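Local coordinates for protein 2-hydroxyhepta-2,4-diene-1,7-dioate isomerase (PDB 4DBF) that binds magnesium and, as a member of the FAH family, probably acts as a lyase such as an oxaloacetate decarboxylase, or as an isomerase, at residues V83-R88 with T108-P113; K148-D153 with E237-I242; D206-K211 with I273-I278; L139-G144 with L160-I165. All blocks are in the same frame, centred on the assembly; numbering follows the deposited sequence.

Interaction 1 (V83-R88 with T108-P113)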
loop_
_atom_site.group_PDB
_atom_site.type_symbol
_atom_site.label_atom_id
_atom_site.label_comp_id
_atom_site.label_asym_id
_atom_site.label_seq_id
_atom_site.Cartn_x
_atom_site.Cartn_y
_atom_site.Cartn_z
ATOM N N VAL A 83 0.383 -0.933 5.310
ATOM C CA VAL A 83 0.562 -1.998 6.257
ATOM C C VAL A 83 1.669 -2.892 5.732
ATOM O O VAL A 83 1.565 -3.423 4.668
ATOM C CB VAL A 83 -0.694 -2.825 6.457
ATOM C CG1 VAL A 83 -0.415 -3.938 7.437
ATOM C CG2 VAL A 83 -1.835 -1.945 6.859
ATOM N N VAL A 84 2.751 -2.978 6.474
ATOM C CA VAL A 84 3.887 -3.756 6.039
ATOM C C VAL A 84 3.969 -4.971 6.908
ATOM O O VAL A 84 3.917 -4.868 8.077
ATOM C CB VAL A 84 5.203 -2.998 6.123
ATOM C CG1 VAL A 84 6.320 -3.856 5.576
ATOM C CG2 VAL A 84 5.128 -1.676 5.405
ATOM N N ALA A 85 4.028 -6.126 6.280
ATOM C CA ALA A 85 3.957 -7.363 6.983
ATOM C C ALA A 85 5.133 -8.292 6.674
ATOM O O ALA A 85 5.675 -8.234 5.642
ATOM C CB ALA A 85 2.657 -8.043 6.696
ATOM N N ILE A 86 5.482 -9.127 7.627
ATOM C CA ILE A 86 6.584 -10.064 7.485
ATOM C C ILE A 86 6.078 -11.502 7.411
ATOM O O ILE A 86 5.381 -11.959 8.276
ATOM C CB ILE A 86 7.606 -9.971 8.644
ATOM C CG1 ILE A 86 7.945 -8.536 8.982
ATOM C CG2 ILE A 86 8.876 -10.702 8.304
ATOM C CD1 ILE A 86 8.487 -7.762 7.823
ATOM N N GLY A 87 6.467 -12.198 6.365
ATOM C CA GLY A 87 6.235 -13.607 6.270
ATOM C C GLY A 87 7.469 -14.408 6.646
ATOM O O GLY A 87 8.552 -13.925 6.631
ATOM N N ARG A 88 7.237 -15.654 6.972
ATOM C CA ARG A 88 8.254 -16.561 7.448
ATOM C C ARG A 88 9.088 -16.049 8.581
ATOM O O ARG A 88 10.246 -16.253 8.566
ATOM C CB ARG A 88 9.175 -16.960 6.334
ATOM C CG ARG A 88 8.431 -17.428 5.124
ATOM C CD ARG A 88 9.316 -18.043 4.103
ATOM N NE ARG A 88 9.905 -17.096 3.202
ATOM C CZ ARG A 88 9.388 -16.769 2.053
ATOM N NH1 ARG A 88 8.253 -17.292 1.667
ATOM N NH2 ARG A 88 10.019 -15.915 1.302
ATOM N N THR A 108 10.364 -12.481 4.790
ATOM C CA THR A 108 10.123 -11.675 3.641
ATOM C C THR A 108 9.053 -10.644 3.957
ATOM O O THR A 108 8.167 -10.919 4.678
ATOM C CB THR A 108 9.679 -12.553 2.465
ATOM O OG1 THR A 108 9.718 -11.827 1.256
ATOM C CG2 THR A 108 8.310 -13.097 2.701
ATOM N N LEU A 109 9.179 -9.480 3.369
ATOM C CA LEU A 109 8.270 -8.396 3.556
ATOM C C LEU A 109 7.155 -8.458 2.534
ATOM O O LEU A 109 7.366 -8.826 1.444
ATOM C CB LEU A 109 9.068 -7.123 3.387
ATOM C CG LEU A 109 8.524 -5.732 3.475
ATOM C CD1 LEU A 109 9.681 -4.771 3.677
ATOM C CD2 LEU A 109 7.816 -5.422 2.194
ATOM N N PHE A 110 5.959 -8.076 2.923
ATOM C CA PHE A 110 4.894 -7.859 1.967
ATOM C C PHE A 110 3.949 -6.748 2.433
ATOM O O PHE A 110 4.068 -6.252 3.523
ATOM C CB PHE A 110 4.169 -9.156 1.610
ATOM C CG PHE A 110 3.383 -9.740 2.715
ATOM C CD1 PHE A 110 3.968 -10.521 3.638
ATOM C CD2 PHE A 110 2.058 -9.522 2.807
ATOM C CE1 PHE A 110 3.263 -11.048 4.664
ATOM C CE2 PHE A 110 1.341 -10.036 3.832
ATOM C CZ PHE A 110 1.939 -10.797 4.771
ATOM N N LEU A 111 3.045 -6.371 1.562
ATOM C CA LEU A 111 2.125 -5.285 1.850
ATOM C C LEU A 111 0.688 -5.750 1.916
ATOM O O LEU A 111 0.316 -6.555 1.151
ATOM C CB LEU A 111 2.251 -4.204 0.806
ATOM C CG LEU A 111 3.629 -3.572 0.629
ATOM C CD1 LEU A 111 3.739 -2.696 -0.580
ATOM C CD2 LEU A 111 4.018 -2.837 1.860
ATOM N N LYS A 112 -0.077 -5.188 2.840
ATOM C CA LYS A 112 -1.528 -5.254 2.809
ATOM C C LYS A 112 -2.022 -3.840 2.537
ATOM O O LYS A 112 -1.498 -2.935 3.071
ATOM C CB LYS A 112 -2.128 -5.773 4.110
ATOM C CG LYS A 112 -1.926 -7.242 4.412
ATOM C CD LYS A 112 -2.275 -7.615 5.837
ATOM C CE LYS A 112 -3.705 -8.060 6.027
ATOM N NZ LYS A 112 -3.990 -9.435 5.622
ATOM N N PRO A 113 -3.008 -3.687 1.671
ATOM C CA PRO A 113 -3.507 -2.379 1.310
ATOM C C PRO A 113 -4.358 -1.823 2.433
ATOM O O PRO A 113 -4.931 -2.598 3.134
ATOM C CB PRO A 113 -4.369 -2.686 0.116
ATOM C CG PRO A 113 -4.943 -3.989 0.426
ATOM C CD PRO A 113 -3.866 -4.741 1.126
HETATM O O HOH W 1 0.197 -1.322 2.359
#
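Phe-110 N donates to Ala-85 O at 2.7 Å, and Ala-85 N returns a nearly straight bond to Phe-110 O (172° at the hydrogen). The side chains of this hydrogen-bonded pair meet too: Ala-85 CB sits over one face of the Phe-110 ring, shifted toward its rim, in a CH-pi contact 3.7 Å from the centroid. Placing CG between the backbone N and the carbonyl carbon (chi1 68°) folds the ring back over the partner strand, where Gly-87 N lies at its edge. Gly-87 N also bonds to Thr-108 O at 2.7 Å, with Thr-108 N returning to Gly-87 O. These bonds belong to an antiparallel ladder of strands 83-87 and 108-112. On the face carrying Val-84, Ile-86, Leu-109 and Leu-111, Val-84 CG1 presses on Leu-109 CG at 3.6 Å while its CG2 lies alongside Leu-111 CD2. Ile-242 of helix 235-243 covers Val-84, Ile-86 and Leu-109, and Leu-111 meets Pro-113 of the second subunit. The other face looks to the metal site: the Phe-110 side chain comes within about 4 Å of the magnesium ion, and Lys-112 NZ forms a salt bridge with the metal ligand Asp-167 and bonds to Lys-184 O and Phe-189 O. At the far end Thr-108 CG2 lies 3.6 Å above the Arg-88 guanidinium plane, while Arg-88 NE bonds to Pro-106 O and Thr-108 OG1 to Asp-177 O of the second subunit.

Interaction 2 (K148-D153 with E237-I242)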
loop_
_atom_site.group_PDB
_atom_site.type_symbol
_atom_site.label_atom_id
_atom_site.label_comp_id
_atom_site.label_asym_id
_atom_site.label_seq_id
_atom_site.Cartn_x
_atom_site.Cartn_y
_atom_site.Cartn_z
ATOM N N LYS A 148 13.183 6.697 8.363
ATOM C CA LYS A 148 13.851 5.941 7.329
ATOM C C LYS A 148 15.234 5.566 7.835
ATOM O O LYS A 148 15.765 6.261 8.640
ATOM C CB LYS A 148 13.932 6.762 6.076
ATOM C CG LYS A 148 14.695 6.159 4.939
ATOM C CD LYS A 148 13.857 5.246 4.071
ATOM C CE LYS A 148 14.653 4.659 2.929
ATOM N NZ LYS A 148 14.825 5.650 1.892
ATOM N N ASN A 149 15.799 4.457 7.395
ATOM C CA ASN A 149 17.150 4.079 7.852
ATOM C C ASN A 149 17.283 4.038 9.391
ATOM O O ASN A 149 18.275 4.535 9.971
ATOM C CB ASN A 149 18.239 5.036 7.247
ATOM C CG ASN A 149 18.302 4.977 5.731
ATOM O OD1 ASN A 149 18.365 3.892 5.142
ATOM N ND2 ASN A 149 18.222 6.178 5.068
ATOM N N VAL A 150 16.284 3.497 10.076
ATOM C CA VAL A 150 16.360 3.372 11.514
ATOM C C VAL A 150 17.348 2.248 11.839
ATOM O O VAL A 150 17.286 1.186 11.239
ATOM C CB VAL A 150 15.030 3.031 12.091
ATOM C CG1 VAL A 150 15.106 2.977 13.600
ATOM C CG2 VAL A 150 14.012 4.045 11.603
ATOM N N LYS A 151 18.267 2.510 12.772
ATOM C CA LYS A 151 19.149 1.479 13.299
ATOM C C LYS A 151 18.367 0.568 14.241
ATOM O O LYS A 151 17.539 1.026 15.002
ATOM C CB LYS A 151 20.341 2.151 14.047
ATOM C CG LYS A 151 21.569 1.229 14.207
ATOM C CD LYS A 151 22.682 1.961 15.028
ATOM C CE LYS A 151 23.808 0.991 15.408
ATOM N NZ LYS A 151 25.140 1.705 15.656
ATOM N N ALA A 152 18.637 -0.726 14.184
ATOM C CA ALA A 152 17.902 -1.720 14.957
ATOM C C ALA A 152 17.788 -1.354 16.426
ATOM O O ALA A 152 16.718 -1.410 17.010
ATOM C CB ALA A 152 18.554 -3.090 14.780
ATOM N N ASP A 153 18.890 -0.935 17.052
ATOM C CA ASP A 153 18.789 -0.699 18.472
ATOM C C ASP A 153 18.127 0.668 18.829
ATOM O O ASP A 153 17.850 0.935 20.015
ATOM C CB ASP A 153 20.137 -1.000 19.185
ATOM C CG ASP A 153 21.196 -0.030 18.837
ATOM O OD1 ASP A 153 20.882 0.924 18.106
ATOM O OD2 ASP A 153 22.351 -0.216 19.287
ATOM N N GLU A 237 15.309 -5.511 14.459
ATOM C CA GLU A 237 15.815 -5.891 13.159
ATOM C C GLU A 237 14.679 -5.745 12.094
ATOM O O GLU A 237 14.947 -5.364 10.965
ATOM C CB GLU A 237 16.305 -7.338 13.146
ATOM C CG GLU A 237 16.846 -7.741 11.819
ATOM C CD GLU A 237 17.340 -9.192 11.732
ATOM O OE1 GLU A 237 17.252 -9.953 12.733
ATOM O OE2 GLU A 237 17.796 -9.544 10.610
ATOM N N ILE A 238 13.446 -6.073 12.470
ATOM C CA ILE A 238 12.309 -5.849 11.525
ATOM C C ILE A 238 12.257 -4.368 11.095
ATOM O O ILE A 238 12.198 -4.037 9.910
ATOM C CB ILE A 238 10.996 -6.220 12.195
ATOM C CG1 ILE A 238 11.002 -7.733 12.502
ATOM C CG2 ILE A 238 9.781 -5.910 11.239
ATOM C CD1 ILE A 238 9.743 -8.196 13.314
ATOM N N ILE A 239 12.266 -3.467 12.052
ATOM C CA ILE A 239 12.216 -2.044 11.747
ATOM C C ILE A 239 13.393 -1.519 10.888
ATOM O O ILE A 239 13.207 -0.766 9.980
ATOM C CB ILE A 239 11.954 -1.233 13.012
ATOM C CG1 ILE A 239 10.511 -1.405 13.433
ATOM C CG2 ILE A 239 12.226 0.220 12.804
ATOM C CD1 ILE A 239 10.279 -1.408 14.897
ATOM N N GLU A 240 14.585 -1.992 11.168
ATOM C CA GLU A 240 15.747 -1.655 10.381
ATOM C C GLU A 240 15.653 -2.170 8.942
ATOM O O GLU A 240 15.960 -1.487 7.988
ATOM C CB GLU A 240 16.944 -2.261 11.046
ATOM C CG GLU A 240 18.222 -2.070 10.324
ATOM C CD GLU A 240 19.361 -2.700 11.073
ATOM O OE1 GLU A 240 19.536 -3.885 10.942
ATOM O OE2 GLU A 240 20.048 -2.009 11.804
ATOM N N PHE A 241 15.217 -3.410 8.827
ATOM C CA PHE A 241 15.010 -4.062 7.546
ATOM C C PHE A 241 13.997 -3.332 6.649
ATOM O O PHE A 241 14.232 -3.063 5.538
ATOM C CB PHE A 241 14.558 -5.484 7.824
ATOM C CG PHE A 241 14.305 -6.309 6.605
ATOM C CD1 PHE A 241 15.333 -6.789 5.869
ATOM C CD2 PHE A 241 13.047 -6.668 6.257
ATOM C CE1 PHE A 241 15.105 -7.570 4.783
ATOM C CE2 PHE A 241 12.808 -7.435 5.168
ATOM C CZ PHE A 241 13.839 -7.893 4.436
ATOM N N ILE A 242 12.873 -2.995 7.216
ATOM C CA ILE A 242 11.846 -2.296 6.501
ATOM C C ILE A 242 12.299 -0.897 6.126
ATOM O O ILE A 242 12.274 -0.562 5.000
ATOM C CB ILE A 242 10.552 -2.256 7.305
ATOM C CG1 ILE A 242 10.015 -3.659 7.515
ATOM C CG2 ILE A 242 9.537 -1.383 6.629
ATOM C CD1 ILE A 242 8.781 -3.686 8.353
HETATM O O HOH W 2 17.465 0.797 8.480
#
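Glu-240 sets CB and CG end-on against the carbonyl oxygen of Val-150, each 3.5 Å from Val-150 O. The contact seats helix 235-243 against the long loop that joins the antiparallel strands 133-143 and 159-170, at the surface and away from the metal site. The chain of Glu-240 leaves opposite the backbone N (chi1 177°) and stays extended to CD, carrying the carboxylate along the loop to Ala-152. There OE2 accepts the Ala-152 N-H at 3.0 Å, a bent bond (150° at the hydrogen) arriving well above the carboxylate plane, 54° out of it. Ala-152 CB lies over the same face of the carboxylate, 3.5 Å from OE2. This single N-H, at the start of a short 3-10 segment, would at most modestly favour the charged form of the acid. The apolar share is small: Ile-239 CG2 touches Val-150 at CB, 4.0 Å away, and at CG1. Ile-239 also packs on Ile-254 of strand 253-255, so the residue spans from loop to sheet, and Thr-243 OG1 ties the helix to the loop by bonding with Val-150 N and Ile-239 O. Glu-240 CA lies 3.3 Å from Val-150 O in a bent CA-H...O contact. A single water completes the seam, donating one hydrogen bond to Val-150 O and another to Glu-240 O, each 2.8 Å long.

Interaction 3 (D206-K211 with I273-I278)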
loop_
_atom_site.group_PDB
_atom_site.type_symbol
_atom_site.label_atom_id
_atom_site.label_comp_id
_atom_site.label_asym_id
_atom_site.label_seq_id
_atom_site.Cartn_x
_atom_site.Cartn_y
_atom_site.Cartn_z
ATOM N N ASP A 206 10.326 -11.164 24.826
ATOM C CA ASP A 206 10.997 -12.428 25.136
ATOM C C ASP A 206 10.022 -13.504 25.619
ATOM O O ASP A 206 10.385 -14.685 25.722
ATOM C CB ASP A 206 12.095 -12.178 26.201
ATOM C CG ASP A 206 13.454 -11.924 25.588
ATOM O OD1 ASP A 206 14.504 -12.163 26.260
ATOM O OD2 ASP A 206 13.483 -11.536 24.405
ATOM N N ASN A 207 8.800 -13.093 25.952
ATOM C CA ASN A 207 7.775 -14.011 26.405
ATOM C C ASN A 207 6.386 -13.387 26.260
ATOM O O ASN A 207 5.809 -12.951 27.235
ATOM C CB ASN A 207 8.022 -14.449 27.866
ATOM C CG ASN A 207 7.083 -15.565 28.308
ATOM O OD1 ASN A 207 6.539 -16.315 27.471
ATOM N ND2 ASN A 207 6.874 -15.682 29.633
ATOM N N LEU A 208 5.901 -13.282 25.027
ATOM C CA LEU A 208 4.554 -12.819 24.749
ATOM C C LEU A 208 3.721 -13.925 24.082
ATOM O O LEU A 208 3.937 -14.202 22.907
ATOM C CB LEU A 208 4.617 -11.641 23.778
ATOM C CG LEU A 208 3.334 -10.820 23.712
ATOM C CD1 LEU A 208 2.963 -10.290 25.116
ATOM C CD2 LEU A 208 3.555 -9.674 22.698
ATOM N N PRO A 209 2.800 -14.568 24.829
ATOM C CA PRO A 209 1.913 -15.577 24.288
ATOM C C PRO A 209 0.946 -14.884 23.303
ATOM O O PRO A 209 0.509 -13.788 23.568
ATOM C CB PRO A 209 1.140 -16.076 25.517
ATOM C CG PRO A 209 1.859 -15.502 26.728
ATOM C CD PRO A 209 2.517 -14.281 26.263
ATOM N N ILE A 210 0.684 -15.457 22.140
ATOM C CA ILE A 210 -0.297 -14.865 21.239
ATOM C C ILE A 210 -1.267 -15.984 20.902
ATOM O O ILE A 210 -0.854 -16.977 20.311
ATOM C CB ILE A 210 0.370 -14.332 19.979
ATOM C CG1 ILE A 210 1.283 -13.143 20.303
ATOM C CG2 ILE A 210 -0.709 -13.935 18.924
ATOM C CD1 ILE A 210 2.192 -12.770 19.140
ATOM N N LYS A 211 -2.520 -15.864 21.339
ATOM C CA LYS A 211 -3.442 -16.970 21.252
ATOM C C LYS A 211 -4.603 -16.580 20.373
ATOM O O LYS A 211 -4.925 -15.374 20.298
ATOM C CB LYS A 211 -3.923 -17.368 22.642
ATOM C CG LYS A 211 -2.777 -18.038 23.459
ATOM C CD LYS A 211 -3.160 -18.306 24.939
ATOM C CE LYS A 211 -2.088 -19.225 25.583
ATOM N NZ LYS A 211 -2.618 -19.759 26.829
ATOM N N ILE A 273 -8.378 -12.959 18.605
ATOM C CA ILE A 273 -6.971 -13.056 18.913
ATOM C C ILE A 273 -6.775 -12.447 20.299
ATOM O O ILE A 273 -7.333 -11.366 20.583
ATOM C CB ILE A 273 -6.090 -12.237 17.884
ATOM C CG1 ILE A 273 -6.433 -12.565 16.393
ATOM C CG2 ILE A 273 -4.580 -12.372 18.197
ATOM C CD1 ILE A 273 -6.272 -13.991 16.016
ATOM N N GLU A 274 -5.921 -13.044 21.118
ATOM C CA GLU A 274 -5.633 -12.435 22.410
ATOM C C GLU A 274 -4.143 -12.226 22.599
ATOM O O GLU A 274 -3.387 -13.145 22.417
ATOM C CB GLU A 274 -6.184 -13.283 23.571
ATOM C CG GLU A 274 -5.690 -12.857 24.916
ATOM C CD GLU A 274 -6.223 -13.743 26.035
ATOM O OE1 GLU A 274 -5.883 -14.966 26.090
ATOM O OE2 GLU A 274 -6.942 -13.178 26.885
ATOM N N ILE A 275 -3.728 -11.013 22.974
ATOM C CA ILE A 275 -2.349 -10.764 23.349
ATOM C C ILE A 275 -2.359 -10.110 24.754
ATOM O O ILE A 275 -2.810 -8.996 24.887
ATOM C CB ILE A 275 -1.567 -9.905 22.309
ATOM C CG1 ILE A 275 -1.497 -10.576 20.913
ATOM C CG2 ILE A 275 -0.158 -9.628 22.846
ATOM C CD1 ILE A 275 -0.655 -9.826 19.922
ATOM N N PRO A 276 -1.911 -10.830 25.817
ATOM C CA PRO A 276 -1.955 -10.260 27.191
ATOM C C PRO A 276 -1.170 -8.961 27.261
ATOM O O PRO A 276 -0.097 -8.836 26.634
ATOM C CB PRO A 276 -1.310 -11.371 28.063
ATOM C CG PRO A 276 -0.605 -12.333 27.059
ATOM C CD PRO A 276 -1.481 -12.245 25.824
ATOM N N GLY A 277 -1.711 -7.960 27.927
ATOM C CA GLY A 277 -1.049 -6.656 27.903
ATOM C C GLY A 277 -1.635 -5.685 26.884
ATOM O O GLY A 277 -1.515 -4.454 27.038
ATOM N N ILE A 278 -2.275 -6.236 25.848
ATOM C CA ILE A 278 -2.982 -5.428 24.867
ATOM C C ILE A 278 -4.462 -5.711 25.057
ATOM O O ILE A 278 -5.214 -4.823 25.441
ATOM C CB ILE A 278 -2.505 -5.767 23.395
ATOM C CG1 ILE A 278 -0.968 -5.648 23.316
ATOM C CG2 ILE A 278 -3.306 -4.879 22.359
ATOM C CD1 ILE A 278 -0.410 -5.790 21.870
#
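Ile-210 and Ile-275 lie side by side and point the same way, their CG1 atoms 3.8 Å apart. They sit on neighbouring antiparallel strands, 209-216 and 270-275, inside the five-stranded mixed sheet of the domain. Ile-275 has a second partner at its other branch: Leu-208 crosses it at about a right angle, CD2 reaching Ile-275 CG2 at 3.7 Å. Leu-208 has CG anti to the backbone N (chi1 -164°), which sends the isobutyl end across to the neighbouring segment, where CD1 also touches Pro-276 O. These apolar groups turn inward: Ile-273 and Ile-275 both pack on Ile-164 of strand 159-170, and Leu-208 on Leu-139 of strand 133-143. Two prolines close the end of the pairing. Their rings are set askew, Pro-209 CD meeting Pro-276 CG at 3.8 Å, and Pro-209 O is faced by Pro-276 CD at 3.4 Å. Proline has no N-H to offer, and this buried carbonyl oxygen finds no hydrogen-bond partner. Just beyond, Ile-278 N bonds to Ile-275 O, turning the chain away. On the opposite side of the sheet, Lys-211 and Glu-274 are neighbours, but their charged ends stay apart, Lys-211 NZ being 5.8 Å from Glu-274 OE1; Glu-274 OE1 instead makes a salt bridge with Arg-213. Their backbones form the hydrogen-bonded pair of this register: Glu-274 N donates to Lys-211 O at 2.7 Å, and Lys-211 N donates to Glu-274 O at 3.1 Å.

Interaction 4 (L139-G144 with L160-I165)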
loop_
_atom_site.group_PDB
_atom_site.type_symbol
_atom_site.label_atom_id
_atom_site.label_comp_id
_atom_site.label_asym_id
_atom_site.label_seq_id
_atom_site.Cartn_x
_atom_site.Cartn_y
_atom_site.Cartn_z
ATOM N N LEU A 139 1.393 -9.651 16.592
ATOM C CA LEU A 139 1.731 -8.411 17.207
ATOM C C LEU A 139 1.979 -7.349 16.138
ATOM O O LEU A 139 2.715 -7.548 15.241
ATOM C CB LEU A 139 2.961 -8.574 18.060
ATOM C CG LEU A 139 3.364 -7.329 18.790
ATOM C CD1 LEU A 139 2.353 -6.905 19.828
ATOM C CD2 LEU A 139 4.741 -7.521 19.376
ATOM N N ALA A 140 1.311 -6.225 16.285
ATOM C CA ALA A 140 1.376 -5.136 15.336
ATOM C C ALA A 140 2.049 -3.950 15.958
ATOM O O ALA A 140 1.798 -3.632 17.056
ATOM C CB ALA A 140 0.005 -4.739 14.836
ATOM N N VAL A 141 2.885 -3.320 15.187
ATOM C CA VAL A 141 3.566 -2.141 15.613
ATOM C C VAL A 141 2.955 -0.925 14.925
ATOM O O VAL A 141 2.793 -0.913 13.744
ATOM C CB VAL A 141 5.036 -2.186 15.245
ATOM C CG1 VAL A 141 5.710 -0.930 15.666
ATOM C CG2 VAL A 141 5.719 -3.380 15.849
ATOM N N VAL A 142 2.653 0.097 15.681
ATOM C CA VAL A 142 2.215 1.316 15.065
ATOM C C VAL A 142 3.301 2.385 15.123
ATOM O O VAL A 142 3.771 2.728 16.167
ATOM C CB VAL A 142 0.918 1.843 15.674
ATOM C CG1 VAL A 142 0.529 3.123 15.017
ATOM C CG2 VAL A 142 -0.175 0.826 15.560
ATOM N N ILE A 143 3.670 2.861 13.951
ATOM C CA ILE A 143 4.709 3.838 13.748
ATOM C C ILE A 143 4.246 5.229 14.203
ATOM O O ILE A 143 3.159 5.619 13.976
ATOM C CB ILE A 143 5.207 3.872 12.286
ATOM C CG1 ILE A 143 5.899 2.582 11.895
ATOM C CG2 ILE A 143 6.205 4.985 12.084
ATOM C CD1 ILE A 143 6.991 2.190 12.826
ATOM N N GLY A 144 5.128 5.926 14.879
ATOM C CA GLY A 144 4.810 7.157 15.557
ATOM C C GLY A 144 5.391 8.423 14.963
ATOM O O GLY A 144 4.992 9.493 15.281
ATOM N N LEU A 160 4.891 4.280 18.156
ATOM C CA LEU A 160 3.858 4.798 18.982
ATOM C C LEU A 160 3.439 3.775 20.016
ATOM O O LEU A 160 3.335 4.083 21.140
ATOM C CB LEU A 160 2.648 5.226 18.163
ATOM C CG LEU A 160 1.444 5.718 18.930
ATOM C CD1 LEU A 160 1.713 6.925 19.770
ATOM C CD2 LEU A 160 0.187 5.886 18.114
ATOM N N GLY A 161 3.160 2.572 19.576
ATOM C CA GLY A 161 2.728 1.535 20.488
ATOM C C GLY A 161 2.416 0.245 19.765
ATOM O O GLY A 161 2.746 0.081 18.559
ATOM N N PHE A 162 1.796 -0.674 20.499
ATOM C CA PHE A 162 1.575 -2.014 19.974
ATOM C C PHE A 162 0.076 -2.188 19.848
ATOM O O PHE A 162 -0.653 -1.640 20.649
ATOM C CB PHE A 162 2.109 -3.120 20.937
ATOM C CG PHE A 162 3.612 -3.273 20.889
ATOM C CD1 PHE A 162 4.319 -3.059 19.713
ATOM C CD2 PHE A 162 4.330 -3.633 22.032
ATOM C CE1 PHE A 162 5.741 -3.160 19.683
ATOM C CE2 PHE A 162 5.740 -3.782 21.983
ATOM C CZ PHE A 162 6.429 -3.525 20.806
ATOM N N THR A 163 -0.369 -2.968 18.855
ATOM C CA THR A 163 -1.760 -3.384 18.794
ATOM C C THR A 163 -1.833 -4.804 18.269
ATOM O O THR A 163 -0.814 -5.442 18.132
ATOM C CB THR A 163 -2.624 -2.323 17.972
ATOM O OG1 THR A 163 -4.009 -2.643 18.118
ATOM C CG2 THR A 163 -2.225 -2.317 16.517
ATOM N N ILE A 164 -3.016 -5.328 18.003
ATOM C CA ILE A 164 -3.113 -6.669 17.473
ATOM C C ILE A 164 -3.555 -6.532 16.024
ATOM O O ILE A 164 -4.368 -5.623 15.683
ATOM C CB ILE A 164 -4.171 -7.505 18.250
ATOM C CG1 ILE A 164 -3.921 -7.457 19.781
ATOM C CG2 ILE A 164 -4.163 -8.957 17.685
ATOM C CD1 ILE A 164 -5.069 -8.131 20.597
ATOM N N ILE A 165 -3.040 -7.403 15.165
ATOM C CA ILE A 165 -3.575 -7.537 13.789
ATOM C C ILE A 165 -3.945 -9.002 13.511
ATOM O O ILE A 165 -3.292 -9.912 13.993
ATOM C CB ILE A 165 -2.598 -6.951 12.723
ATOM C CG1 ILE A 165 -3.243 -7.053 11.318
ATOM C CG2 ILE A 165 -1.167 -7.682 12.723
ATOM C CD1 ILE A 165 -2.502 -6.321 10.233
#
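Ala-140 and Thr-163 form the close part of this contact, bonded both ways through their backbones: Ala-140 N to Thr-163 O and Thr-163 N to Ala-140 O, each 2.9 Å. Ala-140 CB lies 3.7 Å from Thr-163 CG2 and 3.8 Å from Ile-165 CG2, and Val-142 CG2 flanks the same threonine methyl. Thr-163 CG2 is turned between the backbone N and the carbonyl carbon (chi1 -171° for OG1), which aims the methyl at these partners and leaves OG1 to bond with Trp-195 O. The other face is filled by the Phe-162 ring. Leu-139 CD2 lies over one face of the ring, and Leu-139 CD1 is 4.0 Å from Phe-162 CB, while Val-141 CG2 comes at the ring edge, near the plane, 3.8 Å from Phe-162 CE1. Everything here is buried, with strands 190-197 and 253-255 on the flanks.

Toward the other end solvent begins to reach both Gly-144 and Leu-160. The methyl-to-methyl contact is looser here, Leu-160 CD2 lying 4.2 Å from Val-142 CG1, although Leu-160 CB sits close to Val-142 O. What holds this end is chiefly backbone: Val-142 N bonds to Gly-161 O, and Val-142 O takes Leu-160 N at 2.8 Å, nearly along the C=O axis, together with a weak bond from Gly-161 N at 3.5 Å. Two residues thus face one, a classic beta bulge in a twisted antiparallel pair, whose opposite end runs on to the magnesium ligands Glu-136 and Glu-138 on one strand and Asp-167 on the other.

All four contacts belong to the FAA-hydrolase part of the chain. Interaction 4 is nearest the chain's centre, its own centre about 14 Å from that of interaction 1 and 13 Å from that of interaction 3. Strand 253-255 pairs with both 83-87 and 133-143, joining interactions 1 and 4 beside the magnesium site. Helix 235-243 of interaction 2 lies on interaction 1 through Ile-238 and Ile-242, while 148-153 lies in the loop between the two strands of interaction 4. Ile-273 of the five-stranded sheet and Ile-278 of the following turn pack on interaction 4. Along the chain interaction 1 closes first; interaction 2 then alternates with both 4 and 3, and 4 closes before 3 opens. Interactions 1 and 2 also touch the second subunit.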